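Side-chain contact in formate dehydrogenase (Staphylococcus aureus, PDB 6TTB), which catalyses the NAD-dependent oxidation of formate to carbon dioxide, passing a hydride to the nicotinamide of the cofactor: residues A[299-302]-A[303-307]. Sequence-based numbering, arbitrary orientation.
Sequences GDVW and YPQPA. With NAD (nicotinamide-adenine-dinucleotide), chain C.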
loop_
_atom_site.group_PDB
_atom_site.type_symbol
_atom_site.label_atom_id
_atom_site.label_comp_id
_atom_site.label_asym_id
_atom_site.label_seq_id
_atom_site.Cartn_x
_atom_site.Cartn_y
_atom_site.Cartn_z
ATOM N N GLY A 299 3.746 -5.456 -7.435
ATOM C CA GLY A 299 4.495 -4.846 -8.514
ATOM C C GLY A 299 3.586 -4.530 -9.667
ATOM O O GLY A 299 2.449 -4.928 -9.638
ATOM N N ASP A 300 4.136 -3.921 -10.729
ATOM C CA ASP A 300 3.337 -3.428 -11.850
ATOM C C ASP A 300 3.994 -3.778 -13.208
ATOM O O ASP A 300 3.646 -3.140 -14.245
ATOM C CB ASP A 300 3.050 -1.922 -11.736
ATOM C CG ASP A 300 4.236 -1.017 -12.119
ATOM O OD1 ASP A 300 5.428 -1.464 -11.986
ATOM O OD2 ASP A 300 3.984 0.130 -12.570
ATOM N N VAL A 301 4.943 -4.748 -13.207
ATOM C CA VAL A 301 5.739 -4.989 -14.417
ATOM C C VAL A 301 5.564 -6.441 -14.835
ATOM O O VAL A 301 5.479 -7.304 -13.965
ATOM C CB VAL A 301 7.226 -4.640 -14.215
ATOM C CG1 VAL A 301 7.471 -3.167 -14.145
ATOM C CG2 VAL A 301 7.831 -5.344 -13.003
ATOM N N TRP A 302 5.481 -6.707 -16.167
ATOM C CA TRP A 302 5.057 -8.042 -16.613
ATOM C C TRP A 302 5.955 -8.647 -17.717
ATOM O O TRP A 302 6.456 -7.907 -18.588
ATOM C CB TRP A 302 3.649 -7.955 -17.109
ATOM C CG TRP A 302 2.702 -7.373 -16.135
ATOM C CD1 TRP A 302 2.631 -6.072 -15.726
ATOM C CD2 TRP A 302 1.570 -8.053 -15.560
ATOM N NE1 TRP A 302 1.591 -5.910 -14.857
ATOM C CE2 TRP A 302 0.897 -7.096 -14.757
ATOM C CE3 TRP A 302 1.106 -9.385 -15.602
ATOM C CZ2 TRP A 302 -0.216 -7.424 -13.988
ATOM C CZ3 TRP A 302 0.017 -9.696 -14.826
ATOM C CH2 TRP A 302 -0.627 -8.729 -14.026
ATOM N N TYR A 303 5.952 -10.008 -17.819
ATOM C CA TYR A 303 6.466 -10.676 -19.036
ATOM C C TYR A 303 5.385 -11.556 -19.722
ATOM O O TYR A 303 4.991 -12.637 -19.235
ATOM C CB TYR A 303 7.785 -11.431 -18.767
ATOM C CG TYR A 303 8.462 -11.903 -20.037
ATOM C CD1 TYR A 303 8.831 -10.994 -21.039
ATOM C CD2 TYR A 303 8.665 -13.271 -20.302
ATOM C CE1 TYR A 303 9.305 -11.429 -22.276
ATOM C CE2 TYR A 303 9.159 -13.713 -21.531
ATOM C CZ TYR A 303 9.469 -12.787 -22.526
ATOM O OH TYR A 303 10.002 -13.209 -23.724
ATOM N N PRO A 304 4.941 -11.212 -20.949
ATOM C CA PRO A 304 5.336 -9.972 -21.617
ATOM C C PRO A 304 4.356 -8.826 -21.334
ATOM O O PRO A 304 3.417 -8.981 -20.572
ATOM C CB PRO A 304 5.103 -10.432 -23.045
ATOM C CG PRO A 304 3.761 -11.135 -22.929
ATOM C CD PRO A 304 4.032 -12.050 -21.774
ATOM N N GLN A 305 4.580 -7.681 -21.967
ATOM C CA GLN A 305 3.657 -6.588 -21.852
ATOM C C GLN A 305 3.304 -6.192 -23.259
ATOM O O GLN A 305 4.185 -6.209 -24.115
ATOM C CB GLN A 305 4.333 -5.397 -21.189
ATOM C CG GLN A 305 4.646 -5.649 -19.735
ATOM C CD GLN A 305 4.803 -4.398 -18.895
ATOM O OE1 GLN A 305 5.013 -4.478 -17.665
ATOM N NE2 GLN A 305 4.731 -3.239 -19.547
ATOM N N PRO A 306 2.013 -5.883 -23.547
ATOM C CA PRO A 306 0.969 -5.924 -22.510
ATOM C C PRO A 306 0.831 -7.321 -21.951
ATOM O O PRO A 306 1.057 -8.265 -22.639
ATOM C CB PRO A 306 -0.323 -5.528 -23.206
ATOM C CG PRO A 306 0.169 -4.805 -24.493
ATOM C CD PRO A 306 1.526 -5.407 -24.847
ATOM N N ALA A 307 0.514 -7.425 -20.674
ATOM C CA ALA A 307 0.141 -8.683 -20.071
ATOM C C ALA A 307 -1.068 -9.267 -20.807
ATOM O O ALA A 307 -2.115 -8.629 -20.959
ATOM C CB ALA A 307 -0.109 -8.498 -18.595
HETATM P PA NAD C . 19.678 2.451 -11.587
HETATM O O1A NAD C . 20.674 2.184 -12.664
HETATM O O2A NAD C . 19.720 3.721 -10.758
HETATM O O5B NAD C . 19.535 1.163 -10.629
HETATM C C5B NAD C . 20.077 -0.121 -11.001
HETATM C C4B NAD C . 21.177 -0.463 -10.027
HETATM O O4B NAD C . 21.159 -1.891 -9.844
HETATM C C3B NAD C . 22.607 -0.074 -10.474
HETATM O O3B NAD C . 23.201 1.024 -9.781
HETATM C C2B NAD C . 23.442 -1.351 -10.314
HETATM O O2B NAD C . 24.591 -1.169 -9.514
HETATM C C1B NAD C . 22.466 -2.391 -9.744
HETATM N N9A NAD C . 22.566 -3.694 -10.410
HETATM C C8A NAD C . 23.226 -3.968 -11.601
HETATM N N7A NAD C . 23.296 -5.250 -11.876
HETATM C C5A NAD C . 22.741 -5.879 -10.763
HETATM C C6A NAD C . 22.570 -7.247 -10.402
HETATM N N6A NAD C . 23.018 -8.271 -11.107
HETATM N N1A NAD C . 22.050 -7.507 -9.176
HETATM C C2A NAD C . 21.636 -6.474 -8.424
HETATM N N3A NAD C . 21.704 -5.163 -8.674
HETATM C C4A NAD C . 22.276 -4.921 -9.858
HETATM O O3 NAD C . 18.268 2.384 -12.243
HETATM P PN NAD C . 16.973 2.880 -11.527
HETATM O O1N NAD C . 16.691 4.252 -12.081
HETATM O O2N NAD C . 17.125 2.712 -10.043
HETATM O O5D NAD C . 15.905 1.805 -12.100
HETATM C C5D NAD C . 15.619 0.602 -11.323
HETATM C C4D NAD C . 14.877 -0.329 -12.218
HETATM O O4D NAD C . 13.477 0.042 -12.182
HETATM C C3D NAD C . 15.347 -0.241 -13.689
HETATM O O3D NAD C . 16.016 -1.416 -14.122
HETATM C C2D NAD C . 14.079 0.088 -14.483
HETATM O O2D NAD C . 13.816 -0.746 -15.603
HETATM C C1D NAD C . 12.941 -0.026 -13.485
HETATM N N1N NAD C . 12.006 1.091 -13.693
HETATM C C2N NAD C . 10.624 0.815 -13.927
HETATM C C3N NAD C . 9.705 1.870 -14.127
HETATM C C7N NAD C . 8.200 1.606 -14.079
HETATM O O7N NAD C . 7.448 2.366 -14.689
HETATM N N7N NAD C . 7.737 0.569 -13.353
HETATM C C4N NAD C . 10.242 3.196 -14.327
HETATM C C5N NAD C . 11.617 3.442 -14.126
HETATM C C6N NAD C . 12.485 2.370 -13.839
#
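Gln305 turns its side chain back along the chain and uses it to take the backbone N-H of Trp302, three residues earlier, in a loop with cis peptide bonds before both Pro304 and Pro306. N of Trp302 lies 2.7 Å from OE1 of Gln305, in the plane of that side-chain carbonyl and on a lone pair, although the N-H is bent (142°). Gln305 gets there with CG beside its backbone N (chi1 -69°) and the rest of the chain extended, and its side chain crosses that of Trp302 at about a right angle, bringing the amide oxygen to the edge of the indole. There OE1 is 3.5 Å from CD1 of Trp302, with amide and ring planes 63° apart. At the other end of the amide, NE2 is hydrogen-bonded to ND1 of His324.

Ala307 meets the indole differently: its methyl CB approaches the benzo part of the indole obliquely, nearest CE3 of Trp302 at 3.3 Å. The indole NE1 binds the carbonyl of Thr322, so the ring is pinned at its polar edge as well, and Trp174 of the second subunit packs edge-to-face against it.

Upstream, just past strand 294-299 of the Rossmann-type sheet, the chain reaches the cofactor. OD1 of Asp300 receives a weak, long bond from the carboxamide N7N of NAD (3.4 Å), while OD2 is held by the backbone N of Ser326; CG1 of Val301 is 3.8 Å from the same N7N. His324 bridges Gln305 and the cofactor, since its NE2 binds NAD while its ND1 meets NE2 of Gln305. The amide of Gln305 therefore joins the Trp302 backbone to a cofactor-binding histidine, and probably helps fix that ring's rotation beside the nicotinamide site.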